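Local coordinates for protein ribokinase (PDB 6CW5) that probably phosphorylates D-ribose at O-5 with ATP and a divalent cation, most likely magnesium, yielding D-ribose 5-phosphate for nucleotide synthesis or the pentose phosphate pathway, at residues 14-19 against 139-144; 165-170 against 188-193; 67-72 against 92-97; 154-159 against 183-188. All blocks are in the same frame, centred on the assembly; numbering follows the deposited sequence.

Contact 1: 14-19 against 139-144; sequences RCLVRG and THLLVQ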
loop_
_atom_site.group_PDB
_atom_site.type_symbol
_atom_site.label_atom_id
_atom_site.label_comp_id
_atom_site.label_asym_id
_atom_site.label_seq_id
_atom_site.Cartn_x
_atom_site.Cartn_y
_atom_site.Cartn_z
ATOM N N ARG A 14 7.382 -16.473 15.882
ATOM C CA ARG A 14 6.576 -15.319 16.253
ATOM C C ARG A 14 5.807 -14.877 15.020
ATOM O O ARG A 14 6.380 -14.770 13.933
ATOM C CB ARG A 14 7.439 -14.169 16.804
ATOM C CG ARG A 14 6.606 -12.979 17.327
ATOM C CD ARG A 14 7.435 -12.003 18.165
ATOM N NE ARG A 14 7.914 -12.631 19.392
ATOM C CZ ARG A 14 7.358 -12.476 20.594
ATOM N NH1 ARG A 14 6.295 -11.693 20.761
ATOM N NH2 ARG A 14 7.876 -13.103 21.638
ATOM N N CYS A 15 4.505 -14.648 15.192
ATOM C CA CYS A 15 3.615 -14.318 14.089
ATOM C C CYS A 15 3.243 -12.847 14.124
ATOM O O CYS A 15 2.859 -12.322 15.171
ATOM C CB CYS A 15 2.341 -15.155 14.153
ATOM S SG CYS A 15 1.221 -14.842 12.781
ATOM N N LEU A 16 3.318 -12.192 12.978
ATOM C CA LEU A 16 2.743 -10.866 12.833
ATOM C C LEU A 16 1.448 -11.008 12.051
ATOM O O LEU A 16 1.440 -11.631 10.973
ATOM C CB LEU A 16 3.689 -9.924 12.094
ATOM C CG LEU A 16 3.144 -8.525 11.795
ATOM C CD1 LEU A 16 2.894 -7.705 13.064
ATOM C CD2 LEU A 16 4.173 -7.843 10.899
ATOM N N VAL A 17 0.362 -10.501 12.617
ATOM C CA VAL A 17 -0.915 -10.377 11.908
ATOM C C VAL A 17 -1.033 -8.939 11.448
ATOM O O VAL A 17 -1.120 -8.018 12.266
ATOM C CB VAL A 17 -2.114 -10.769 12.788
ATOM C CG1 VAL A 17 -3.432 -10.692 11.977
ATOM C CG2 VAL A 17 -1.908 -12.169 13.393
ATOM N N ARG A 18 -1.034 -8.723 10.137
ATOM C CA ARG A 18 -1.279 -7.396 9.596
ATOM C C ARG A 18 -2.720 -7.431 9.108
ATOM O O ARG A 18 -3.026 -8.092 8.107
ATOM C CB ARG A 18 -0.305 -7.057 8.473
ATOM C CG ARG A 18 -0.633 -5.772 7.711
ATOM C CD ARG A 18 -0.562 -4.500 8.560
ATOM N NE ARG A 18 -1.008 -3.354 7.757
ATOM C CZ ARG A 18 -2.156 -2.710 7.955
ATOM N NH1 ARG A 18 -2.934 -3.020 8.992
ATOM N NH2 ARG A 18 -2.505 -1.724 7.133
ATOM N N GLY A 19 -3.623 -6.785 9.841
ATOM C CA GLY A 19 -5.020 -6.974 9.481
ATOM C C GLY A 19 -5.951 -6.119 10.307
ATOM O O GLY A 19 -5.546 -5.166 10.963
ATOM N N THR A 139 8.724 -14.893 12.280
ATOM C CA THR A 139 8.883 -16.046 11.413
ATOM C C THR A 139 7.649 -16.299 10.559
ATOM O O THR A 139 7.748 -16.996 9.540
ATOM C CB THR A 139 9.178 -17.307 12.245
ATOM O OG1 THR A 139 8.137 -17.492 13.218
ATOM C CG2 THR A 139 10.530 -17.197 12.962
ATOM N N HIS A 140 6.491 -15.768 10.961
ATOM C CA HIS A 140 5.227 -16.033 10.276
ATOM C C HIS A 140 4.473 -14.729 10.085
ATOM O O HIS A 140 4.498 -13.863 10.965
ATOM C CB HIS A 140 4.360 -17.034 11.083
ATOM C CG HIS A 140 4.922 -18.422 11.088
ATOM N ND1 HIS A 140 6.091 -18.747 11.744
ATOM C CD2 HIS A 140 4.517 -19.549 10.460
ATOM C CE1 HIS A 140 6.361 -20.025 11.547
ATOM N NE2 HIS A 140 5.430 -20.531 10.765
ATOM N N LEU A 141 3.787 -14.610 8.944
ATOM C CA LEU A 141 2.921 -13.479 8.636
ATOM C C LEU A 141 1.535 -13.997 8.306
ATOM O O LEU A 141 1.391 -14.953 7.534
ATOM C CB LEU A 141 3.459 -12.657 7.465
ATOM C CG LEU A 141 2.532 -11.563 6.919
ATOM C CD1 LEU A 141 2.488 -10.325 7.883
ATOM C CD2 LEU A 141 2.989 -11.151 5.504
ATOM N N LEU A 142 0.518 -13.364 8.875
ATOM C CA LEU A 142 -0.873 -13.678 8.557
ATOM C C LEU A 142 -1.546 -12.424 8.028
ATOM O O LEU A 142 -1.491 -11.376 8.675
ATOM C CB LEU A 142 -1.569 -14.179 9.819
ATOM C CG LEU A 142 -2.951 -14.775 9.824
ATOM C CD1 LEU A 142 -3.129 -15.791 8.678
ATOM C CD2 LEU A 142 -3.120 -15.442 11.174
ATOM N N VAL A 143 -2.186 -12.524 6.855
ATOM C CA VAL A 143 -2.828 -11.385 6.210
ATOM C C VAL A 143 -4.181 -11.834 5.675
ATOM O O VAL A 143 -4.416 -13.014 5.427
ATOM C CB VAL A 143 -1.995 -10.755 5.062
ATOM C CG1 VAL A 143 -0.892 -9.814 5.631
ATOM C CG2 VAL A 143 -1.376 -11.837 4.167
ATOM N N GLN A 144 -5.089 -10.873 5.548
ATOM C CA GLN A 144 -6.410 -11.135 4.977
ATOM C C GLN A 144 -6.682 -10.012 4.007
ATOM O O GLN A 144 -5.745 -9.540 3.367
ATOM C CB GLN A 144 -7.494 -11.209 6.057
ATOM C CG GLN A 144 -7.074 -12.108 7.255
ATOM C CD GLN A 144 -6.306 -11.319 8.303
ATOM O OE1 GLN A 144 -6.449 -10.089 8.396
ATOM N NE2 GLN A 144 -5.476 -12.018 9.099
HETATM O O HOH W 1 -4.402 -8.109 5.718
#
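T139 meets R14 through side chain and backbone together. Its OG1 accepts the backbone N of R14 at 3.0 Å, while its own amide N donates to R14 O at 2.9 Å, in the plane of that carbonyl. Placing OG1 between the backbone N and the carbonyl carbon (chi1 56°) turns it to the neighbouring strand, and T139 OG1 also pairs with H140 ND1 at the ring edge, 2.8 Å away, where either could be the donor. H140 N is the second amide on R14 O and comes from 30° out of its plane. H140 O takes the amide of L16, and the H140 ring leads away to L291 and M292 of helix 279-292.

These parallel strands run 20° apart inside the mostly parallel sheet of the PfkB-family alpha/beta fold, flanked by strands 66-73 and 167-170. C15 and H140 face helix 279-292; L16 and L141 face helix 149-161.

L141 reaches back with CD1, which lies 3.5 Å from L16 O. L142 uses both peptide atoms: its N donates to L16 O, and L142 O receives R18 N at 3.1 Å. Its side chain runs beside that of V17, with L142 CB 4.1 Å from V17 CG2. V143 puts CG1 against CB of R18, whose guanidinium extends to S151 OG and D69 O. The bent chain of Q144 brings NE2 to 3.8 Å from V17 CG1, and it donates to Q55 OE1. The Q144 side chain passes near G52, a predicted substrate residue. Q144 OE1 sits 3.6 Å from G19 CA, and a water joins Q144 N to R18 O.

Contact 2: 165-170 against 188-193; sequences PLTSVF and HLSWLI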
loop_
_atom_site.group_PDB
_atom_site.type_symbol
_atom_site.label_atom_id
_atom_site.label_comp_id
_atom_site.label_asym_id
_atom_site.label_seq_id
_atom_site.Cartn_x
_atom_site.Cartn_y
_atom_site.Cartn_z
ATOM N N PRO A 165 12.960 -16.245 3.946
ATOM C CA PRO A 165 11.580 -15.755 3.826
ATOM C C PRO A 165 10.738 -16.180 5.020
ATOM O O PRO A 165 10.894 -17.277 5.558
ATOM C CB PRO A 165 11.073 -16.422 2.536
ATOM C CG PRO A 165 12.287 -16.842 1.791
ATOM C CD PRO A 165 13.332 -17.143 2.829
ATOM N N LEU A 166 9.818 -15.310 5.420
ATOM C CA LEU A 166 8.854 -15.723 6.425
ATOM C C LEU A 166 7.910 -16.753 5.832
ATOM O O LEU A 166 7.747 -16.851 4.619
ATOM C CB LEU A 166 8.018 -14.538 6.919
ATOM C CG LEU A 166 8.687 -13.651 7.983
ATOM C CD1 LEU A 166 9.927 -12.955 7.471
ATOM C CD2 LEU A 166 7.677 -12.627 8.422
ATOM N N THR A 167 7.239 -17.482 6.708
ATOM C CA THR A 167 6.110 -18.305 6.300
ATOM C C THR A 167 4.879 -17.415 6.294
ATOM O O THR A 167 4.455 -16.930 7.348
ATOM C CB THR A 167 5.933 -19.477 7.256
ATOM O OG1 THR A 167 7.098 -20.306 7.229
ATOM C CG2 THR A 167 4.724 -20.289 6.844
ATOM N N SER A 168 4.323 -17.157 5.120
ATOM C CA SER A 168 3.193 -16.240 5.021
ATOM C C SER A 168 1.922 -17.020 4.715
ATOM O O SER A 168 1.943 -17.980 3.944
ATOM C CB SER A 168 3.436 -15.194 3.944
ATOM O OG SER A 168 3.809 -15.866 2.753
ATOM N N VAL A 169 0.811 -16.567 5.292
ATOM C CA VAL A 169 -0.477 -17.251 5.235
ATOM C C VAL A 169 -1.522 -16.202 4.895
ATOM O O VAL A 169 -1.592 -15.166 5.559
ATOM C CB VAL A 169 -0.802 -17.939 6.579
ATOM C CG1 VAL A 169 -2.132 -18.652 6.515
ATOM C CG2 VAL A 169 0.296 -18.922 6.960
ATOM N N PHE A 170 -2.306 -16.444 3.840
ATOM C CA PHE A 170 -3.234 -15.432 3.334
ATOM C C PHE A 170 -4.634 -16.015 3.249
ATOM O O PHE A 170 -4.810 -17.137 2.769
ATOM C CB PHE A 170 -2.760 -14.978 1.969
ATOM C CG PHE A 170 -3.690 -14.034 1.238
ATOM C CD1 PHE A 170 -4.128 -12.853 1.819
ATOM C CD2 PHE A 170 -4.019 -14.287 -0.096
ATOM C CE1 PHE A 170 -4.921 -11.963 1.108
ATOM C CE2 PHE A 170 -4.830 -13.418 -0.798
ATOM C CZ PHE A 170 -5.265 -12.236 -0.206
ATOM N N HIS A 188 5.267 -15.137 -3.395
ATOM C CA HIS A 188 5.747 -14.832 -2.044
ATOM C C HIS A 188 4.970 -15.545 -0.956
ATOM O O HIS A 188 5.373 -15.496 0.213
ATOM C CB HIS A 188 5.659 -13.315 -1.770
ATOM C CG HIS A 188 6.562 -12.509 -2.645
ATOM N ND1 HIS A 188 7.864 -12.885 -2.899
ATOM C CD2 HIS A 188 6.357 -11.359 -3.332
ATOM C CE1 HIS A 188 8.424 -11.996 -3.702
ATOM N NE2 HIS A 188 7.533 -11.059 -3.972
ATOM N N LEU A 189 3.877 -16.202 -1.305
ATOM C CA LEU A 189 2.930 -16.707 -0.323
ATOM C C LEU A 189 3.223 -18.163 0.011
ATOM O O LEU A 189 3.332 -19.001 -0.891
ATOM C CB LEU A 189 1.507 -16.586 -0.865
ATOM C CG LEU A 189 0.456 -17.031 0.116
ATOM C CD1 LEU A 189 0.432 -16.063 1.298
ATOM C CD2 LEU A 189 -0.898 -17.028 -0.630
ATOM N N SER A 190 3.316 -18.474 1.307
ATOM C CA SER A 190 3.549 -19.874 1.670
ATOM C C SER A 190 2.259 -20.682 1.687
ATOM O O SER A 190 2.258 -21.846 1.263
ATOM C CB SER A 190 4.217 -19.989 3.043
ATOM O OG SER A 190 5.321 -19.094 3.169
ATOM N N TRP A 191 1.180 -20.109 2.233
ATOM C CA TRP A 191 -0.080 -20.829 2.411
ATOM C C TRP A 191 -1.264 -19.958 2.040
ATOM O O TRP A 191 -1.366 -18.817 2.494
ATOM C CB TRP A 191 -0.269 -21.288 3.857
ATOM C CG TRP A 191 0.613 -22.433 4.240
ATOM C CD1 TRP A 191 1.791 -22.385 4.922
ATOM C CD2 TRP A 191 0.358 -23.809 3.960
ATOM N NE1 TRP A 191 2.289 -23.669 5.089
ATOM C CE2 TRP A 191 1.421 -24.555 4.500
ATOM C CE3 TRP A 191 -0.680 -24.481 3.298
ATOM C CZ2 TRP A 191 1.480 -25.946 4.409
ATOM C CZ3 TRP A 191 -0.628 -25.864 3.214
ATOM C CH2 TRP A 191 0.453 -26.579 3.762
ATOM N N LEU A 192 -2.173 -20.514 1.245
ATOM C CA LEU A 192 -3.468 -19.897 0.980
ATOM C C LEU A 192 -4.524 -20.669 1.758
ATOM O O LEU A 192 -4.593 -21.895 1.649
ATOM C CB LEU A 192 -3.785 -19.936 -0.522
ATOM C CG LEU A 192 -5.223 -19.599 -0.953
ATOM C CD1 LEU A 192 -5.463 -18.074 -0.806
ATOM C CD2 LEU A 192 -5.460 -20.034 -2.405
ATOM N N ILE A 193 -5.366 -19.958 2.513
ATOM C CA ILE A 193 -6.491 -20.565 3.220
ATOM C C ILE A 193 -7.775 -20.016 2.616
ATOM O O ILE A 193 -8.025 -18.803 2.672
ATOM C CB ILE A 193 -6.457 -20.290 4.729
ATOM C CG1 ILE A 193 -5.146 -20.748 5.342
ATOM C CG2 ILE A 193 -7.611 -21.052 5.412
ATOM C CD1 ILE A 193 -5.146 -20.593 6.878
HETATM O O HOH W 2 6.470 -15.229 2.648
#
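S168 and S190 exchange hydrogen bonds by complementary rotations. In S190, OG is anti to the carbonyl carbon (chi1 -47°) and accepts S168 N at 2.9 Å. In S168, OG stands between the backbone N and the carbonyl carbon (chi1 51°), where it accepts S190 N at 3.0 Å. The hydroxyl of S168 also meets a water that donates to L166 O and H188 O, so the entry to the strand pair is bridged by solvent.

Regular parallel pairing follows. W191 N donates to S168 O at 2.8 Å, and F170 N and I193 N continue the ladder on W191 O and F170 O.

L189 CD1 approaches F170 CB to 3.4 Å, the two side chains crossing at about a right angle. L192 instead runs alongside F170, its CD1 4.1 Å from F170 CD2. On the other face, V169 splits its branches: CG1 touches I193 CD1 at 3.6 Å, and CG2 meets W191 CB at 3.9 Å. T167 CG2 comes to the edge of the indole near CD1.

The strands belong to a beta-alpha-beta unit closed through helix 178-183. Helix 279-292 lies over V169, W191 and I193, with F287 edge-to-face to W191, while F170 stacks on F184 and strand 140-143 flanks 167-170.

Contact 3: 67-72 against 92-97; sequences ELDGAI and KLKIVK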
loop_
_atom_site.group_PDB
_atom_site.type_symbol
_atom_site.label_atom_id
_atom_site.label_comp_id
_atom_site.label_asym_id
_atom_site.label_seq_id
_atom_site.Cartn_x
_atom_site.Cartn_y
_atom_site.Cartn_z
ATOM N N GLU A 67 1.646 -10.819 17.374
ATOM C CA GLU A 67 1.492 -9.366 17.437
ATOM C C GLU A 67 0.524 -8.935 16.347
ATOM O O GLU A 67 0.560 -9.487 15.251
ATOM C CB GLU A 67 2.823 -8.632 17.202
ATOM C CG GLU A 67 3.925 -8.927 18.202
ATOM C CD GLU A 67 3.970 -7.945 19.354
ATOM O OE1 GLU A 67 3.458 -6.804 19.231
ATOM O OE2 GLU A 67 4.528 -8.333 20.399
ATOM N N LEU A 68 -0.315 -7.935 16.629
ATOM C CA LEU A 68 -1.268 -7.412 15.651
ATOM C C LEU A 68 -0.866 -6.000 15.230
ATOM O O LEU A 68 -0.539 -5.158 16.085
ATOM C CB LEU A 68 -2.691 -7.420 16.223
ATOM C CG LEU A 68 -3.776 -6.839 15.307
ATOM C CD1 LEU A 68 -3.933 -7.673 14.034
ATOM C CD2 LEU A 68 -5.123 -6.738 16.064
ATOM N N ASP A 69 -0.799 -5.769 13.912
ATOM C CA ASP A 69 -0.427 -4.476 13.342
ATOM C C ASP A 69 -1.662 -3.940 12.610
ATOM O O ASP A 69 -2.140 -4.560 11.661
ATOM C CB ASP A 69 0.774 -4.654 12.397
ATOM C CG ASP A 69 1.238 -3.365 11.750
ATOM O OD1 ASP A 69 0.456 -2.409 11.620
ATOM O OD2 ASP A 69 2.386 -3.337 11.301
ATOM N N GLY A 70 -2.183 -2.795 13.045
ATOM C CA GLY A 70 -3.395 -2.271 12.431
ATOM C C GLY A 70 -3.840 -1.030 13.178
ATOM O O GLY A 70 -3.008 -0.356 13.786
ATOM N N ALA A 71 -5.133 -0.714 13.155
ATOM C CA ALA A 71 -5.562 0.521 13.795
ATOM C C ALA A 71 -7.008 0.405 14.253
ATOM O O ALA A 71 -7.832 -0.254 13.611
ATOM C CB ALA A 71 -5.420 1.714 12.850
ATOM N N ILE A 72 -7.314 1.101 15.344
ATOM C CA ILE A 72 -8.676 1.222 15.857
ATOM C C ILE A 72 -8.948 2.693 16.133
ATOM O O ILE A 72 -8.043 3.531 16.129
ATOM C CB ILE A 72 -8.906 0.400 17.143
ATOM C CG1 ILE A 72 -7.910 0.845 18.228
ATOM C CG2 ILE A 72 -8.782 -1.101 16.828
ATOM C CD1 ILE A 72 -8.265 0.326 19.635
ATOM N N LYS A 92 1.798 -2.236 17.883
ATOM C CA LYS A 92 1.553 -1.742 16.532
ATOM C C LYS A 92 0.073 -1.596 16.232
ATOM O O LYS A 92 -0.294 -1.436 15.065
ATOM C CB LYS A 92 2.188 -2.674 15.499
ATOM C CG LYS A 92 3.688 -2.919 15.725
ATOM C CD LYS A 92 4.516 -1.714 15.383
ATOM C CE LYS A 92 6.008 -2.080 15.355
ATOM N NZ LYS A 92 6.542 -2.474 16.701
ATOM N N LEU A 93 -0.787 -1.663 17.249
ATOM C CA LEU A 93 -2.228 -1.464 17.074
ATOM C C LEU A 93 -2.501 -0.009 17.442
ATOM O O LEU A 93 -2.586 0.355 18.625
ATOM C CB LEU A 93 -3.039 -2.451 17.908
ATOM C CG LEU A 93 -4.565 -2.309 17.759
ATOM C CD1 LEU A 93 -4.987 -2.531 16.311
ATOM C CD2 LEU A 93 -5.287 -3.276 18.664
ATOM N N LYS A 94 -2.596 0.829 16.412
ATOM C CA LYS A 94 -2.633 2.264 16.579
ATOM C C LYS A 94 -4.040 2.699 16.954
ATOM O O LYS A 94 -5.021 2.141 16.464
ATOM C CB LYS A 94 -2.188 2.952 15.287
ATOM C CG LYS A 94 -0.682 2.687 14.976
ATOM C CD LYS A 94 -0.323 2.838 13.502
ATOM C CE LYS A 94 -0.759 1.641 12.655
ATOM N NZ LYS A 94 0.010 0.380 12.896
ATOM N N ILE A 95 -4.127 3.715 17.812
ATOM C CA ILE A 95 -5.401 4.322 18.175
ATOM C C ILE A 95 -5.484 5.662 17.462
ATOM O O ILE A 95 -4.664 6.561 17.707
ATOM C CB ILE A 95 -5.528 4.488 19.694
ATOM C CG1 ILE A 95 -5.411 3.117 20.379
ATOM C CG2 ILE A 95 -6.841 5.156 20.028
ATOM C CD1 ILE A 95 -5.247 3.204 21.903
ATOM N N VAL A 96 -6.486 5.816 16.610
ATOM C CA VAL A 96 -6.560 6.939 15.682
ATOM C C VAL A 96 -7.573 7.932 16.209
ATOM O O VAL A 96 -8.744 7.588 16.383
ATOM C CB VAL A 96 -6.955 6.477 14.274
ATOM C CG1 VAL A 96 -6.916 7.649 13.314
ATOM C CG2 VAL A 96 -6.025 5.375 13.818
ATOM N N LYS A 97 -7.123 9.161 16.427
ATOM C CA LYS A 97 -8.009 10.221 16.863
ATOM C C LYS A 97 -8.986 10.597 15.754
ATOM O O LYS A 97 -8.635 10.604 14.571
ATOM C CB LYS A 97 -7.184 11.439 17.279
HETATM O O HOH W 3 1.728 -5.011 17.742
HETATM O O HOH W 4 5.604 -5.160 18.289
#
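L93 fills the apolar centre by laying its CD1 methyl across the strand at G70, which has no side chain there. This methyl lies 3.6 Å from A71 N. It also bridges two neighbours on the same face: L93 CD1 is 4.2 Å from L68 CD2 and 4.1 Å from I72 CG2, with I72 crossing L93 at about a right angle. Further along, I72 and I95 run side by side, CG1 to CG1 at 4.0 Å. On the opposite face of the sheet, A71 CB packs on V96 CG2 at 3.8 Å.

The two strands point the same way within 12° and form a beta-alpha-beta unit whose crossover is helix 77-85; its K80 and L83 touch L93. Strand 93-96 is an outermost strand of the large sheet within this chain. The ladder alternates between strands: G70 N to K92 O, K94 N to G70 O, I72 N to K94 O and V96 N to I72 O.

At the polar edge the side chain of K94 doubles back, bent at chi3 (-77°) and again at chi4, which carries NZ back to K92 O of its own segment, 2.8 Å away. G70 N and K94 NZ reach that oxygen from opposite faces of its plane. K94 NZ also forms a salt bridge to D69 OD1 at 3.1 Å, arriving 41° out of the carboxylate plane, and adds a weak bond to G70 O. The second carboxylate oxygen, D69 OD2, is held by Y155 OH. Beyond this, one water accepts from K92 N and lies close to L68 O and E67 OE1, and another accepts from K92 NZ.

Contact 4: 154-159 against 183-188; sequences AYLTAA and EFPWKH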
loop_
_atom_site.group_PDB
_atom_site.type_symbol
_atom_site.label_atom_id
_atom_site.label_comp_id
_atom_site.label_asym_id
_atom_site.label_seq_id
_atom_site.Cartn_x
_atom_site.Cartn_y
_atom_site.Cartn_z
ATOM N N ALA A 154 2.393 -5.033 0.464
ATOM C CA ALA A 154 3.708 -4.609 0.941
ATOM C C ALA A 154 4.245 -5.568 1.999
ATOM O O ALA A 154 5.427 -5.948 1.965
ATOM C CB ALA A 154 3.617 -3.174 1.488
ATOM N N TYR A 155 3.399 -5.965 2.955
ATOM C CA TYR A 155 3.876 -6.858 4.013
ATOM C C TYR A 155 4.192 -8.248 3.466
ATOM O O TYR A 155 5.211 -8.854 3.832
ATOM C CB TYR A 155 2.836 -6.979 5.121
ATOM C CG TYR A 155 2.819 -5.806 6.078
ATOM C CD1 TYR A 155 2.480 -4.531 5.643
ATOM C CD2 TYR A 155 3.160 -5.979 7.416
ATOM C CE1 TYR A 155 2.461 -3.457 6.554
ATOM C CE2 TYR A 155 3.136 -4.930 8.315
ATOM C CZ TYR A 155 2.785 -3.667 7.873
ATOM O OH TYR A 155 2.779 -2.607 8.772
ATOM N N LEU A 156 3.333 -8.766 2.590
ATOM C CA LEU A 156 3.617 -10.076 1.979
ATOM C C LEU A 156 4.905 -10.046 1.177
ATOM O O LEU A 156 5.721 -10.988 1.234
ATOM C CB LEU A 156 2.448 -10.499 1.079
ATOM C CG LEU A 156 2.687 -11.775 0.247
ATOM C CD1 LEU A 156 2.844 -12.953 1.181
ATOM C CD2 LEU A 156 1.498 -11.996 -0.685
ATOM N N THR A 157 5.123 -8.976 0.418
ATOM C CA THR A 157 6.356 -8.878 -0.370
ATOM C C THR A 157 7.574 -8.820 0.533
ATOM O O THR A 157 8.595 -9.488 0.276
ATOM C CB THR A 157 6.271 -7.643 -1.270
ATOM O OG1 THR A 157 5.141 -7.803 -2.152
ATOM C CG2 THR A 157 7.548 -7.504 -2.108
ATOM N N ALA A 158 7.489 -8.039 1.611
ATOM C CA ALA A 158 8.600 -7.976 2.554
ATOM C C ALA A 158 8.854 -9.336 3.194
ATOM O O ALA A 158 10.013 -9.705 3.470
ATOM C CB ALA A 158 8.303 -6.927 3.636
ATOM N N ALA A 159 7.781 -10.075 3.467
ATOM C CA ALA A 159 7.909 -11.400 4.054
ATOM C C ALA A 159 8.608 -12.344 3.083
ATOM O O ALA A 159 9.525 -13.085 3.465
ATOM C CB ALA A 159 6.519 -11.930 4.438
ATOM N N GLU A 183 -3.069 -10.414 -10.465
ATOM C CA GLU A 183 -1.821 -9.659 -10.340
ATOM C C GLU A 183 -1.154 -9.863 -8.991
ATOM O O GLU A 183 -0.086 -9.292 -8.749
ATOM C CB GLU A 183 -2.107 -8.164 -10.555
ATOM C CG GLU A 183 -2.461 -7.874 -12.025
ATOM C CD GLU A 183 -3.316 -6.639 -12.207
ATOM O OE1 GLU A 183 -3.177 -5.700 -11.394
ATOM O OE2 GLU A 183 -4.134 -6.627 -13.161
ATOM N N PHE A 184 -1.789 -10.627 -8.112
ATOM C CA PHE A 184 -1.290 -10.838 -6.761
ATOM C C PHE A 184 0.037 -11.596 -6.782
ATOM O O PHE A 184 0.241 -12.494 -7.617
ATOM C CB PHE A 184 -2.369 -11.589 -5.980
ATOM C CG PHE A 184 -2.197 -11.572 -4.491
ATOM C CD1 PHE A 184 -2.755 -10.547 -3.723
ATOM C CD2 PHE A 184 -1.539 -12.612 -3.855
ATOM C CE1 PHE A 184 -2.624 -10.538 -2.343
ATOM C CE2 PHE A 184 -1.415 -12.627 -2.456
ATOM C CZ PHE A 184 -1.950 -11.585 -1.709
ATOM N N PRO A 185 0.996 -11.230 -5.905
ATOM C CA PRO A 185 2.330 -11.861 -5.928
ATOM C C PRO A 185 2.320 -13.213 -5.222
ATOM O O PRO A 185 2.886 -13.396 -4.156
ATOM C CB PRO A 185 3.196 -10.823 -5.207
ATOM C CG PRO A 185 2.242 -10.244 -4.184
ATOM C CD PRO A 185 0.915 -10.128 -4.925
ATOM N N TRP A 186 1.625 -14.182 -5.831
ATOM C CA TRP A 186 1.507 -15.516 -5.251
ATOM C C TRP A 186 2.857 -16.144 -4.958
ATOM O O TRP A 186 2.956 -16.988 -4.060
ATOM C CB TRP A 186 0.727 -16.424 -6.201
ATOM C CG TRP A 186 -0.662 -15.875 -6.420
ATOM C CD1 TRP A 186 -1.139 -15.304 -7.565
ATOM C CD2 TRP A 186 -1.726 -15.815 -5.460
ATOM N NE1 TRP A 186 -2.440 -14.903 -7.378
ATOM C CE2 TRP A 186 -2.830 -15.209 -6.101
ATOM C CE3 TRP A 186 -1.863 -16.226 -4.125
ATOM C CZ2 TRP A 186 -4.064 -14.994 -5.453
ATOM C CZ3 TRP A 186 -3.090 -16.023 -3.485
ATOM C CH2 TRP A 186 -4.172 -15.402 -4.151
ATOM N N LYS A 187 3.892 -15.793 -5.721
ATOM C CA LYS A 187 5.175 -16.446 -5.488
ATOM C C LYS A 187 5.707 -16.202 -4.085
ATOM O O LYS A 187 6.542 -16.985 -3.625
ATOM C CB LYS A 187 6.218 -16.001 -6.515
ATOM C CG LYS A 187 6.530 -14.519 -6.479
ATOM C CD LYS A 187 7.524 -14.132 -7.542
ATOM C CE LYS A 187 7.719 -12.629 -7.572
ATOM N NZ LYS A 187 8.707 -12.243 -8.613
ATOM N N HIS A 188 5.267 -15.137 -3.395
ATOM C CA HIS A 188 5.747 -14.832 -2.044
ATOM C C HIS A 188 4.970 -15.545 -0.956
ATOM O O HIS A 188 5.373 -15.496 0.213
ATOM C CB HIS A 188 5.659 -13.315 -1.770
ATOM C CG HIS A 188 6.562 -12.509 -2.645
ATOM N ND1 HIS A 188 7.864 -12.885 -2.899
ATOM C CD2 HIS A 188 6.357 -11.359 -3.332
ATOM C CE1 HIS A 188 8.424 -11.996 -3.702
ATOM N NE2 HIS A 188 7.533 -11.059 -3.972
#
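L156 of helix 149-161 packs on F184, P185 and H188 in the loop between helix 178-183 and strand 191-195 of the alpha/beta fold. With CG anti to the backbone N (chi1 173°) the branch point comes up against H188 CB, and the two methyls diverge from there: L156 CD2 meets the F184 ring at CE2, 3.5 Å away, the side chains crossing at about a right angle. The same CD2 lies 4.0 Å from P185 CG. L156 CD1 turns to H188 O, at 3.7 Å. One residue on, T157 CA is 3.9 Å from H188 CD2, and T157 CG2 faces H188 NE2 at 4.0 Å. The hydroxyl of T157 bonds within its own helix, to L153 O.

In the next shell the loop is folded by its own backbone bonds. P185 is the centre of an inverse gamma turn, closed by W186 N donating to F184 O at 2.8 Å, and a short 3-10 turn follows in which H188 N donates to P185 O. The F184 ring carries P185 CD over one face, offset toward the rim. W186, tied through NE1 to L181 O, packs on the F184 ring: F184 CD2 stands 3.4 Å above the W186 ring, over its centre.

In the fold
Contacts 1, 2 and 3 pair strands of one large sheet, ordered 93-96, 66-73, 15-18, 140-143, 167-170, 191-195. Contact 1 lies between the others, its centre 9 Å from contact 2 and 14 Å from contact 3; contacts 2 and 3 are 22 Å apart and do not touch. Backbone hydrogen bonds join L141 to T167 and V169, and V17 to E67 and D69. Contact 4 covers the L16/L141 face through helix 149-161, its centre 9 Å from contact 2, sharing H188. Along the chain contact 3 lies within the loop closed by contact 1, while contacts 2 and 4 interleave. The sheet thus reaches from near predicted substrate residue G52 to near T246, seen to bind ADP.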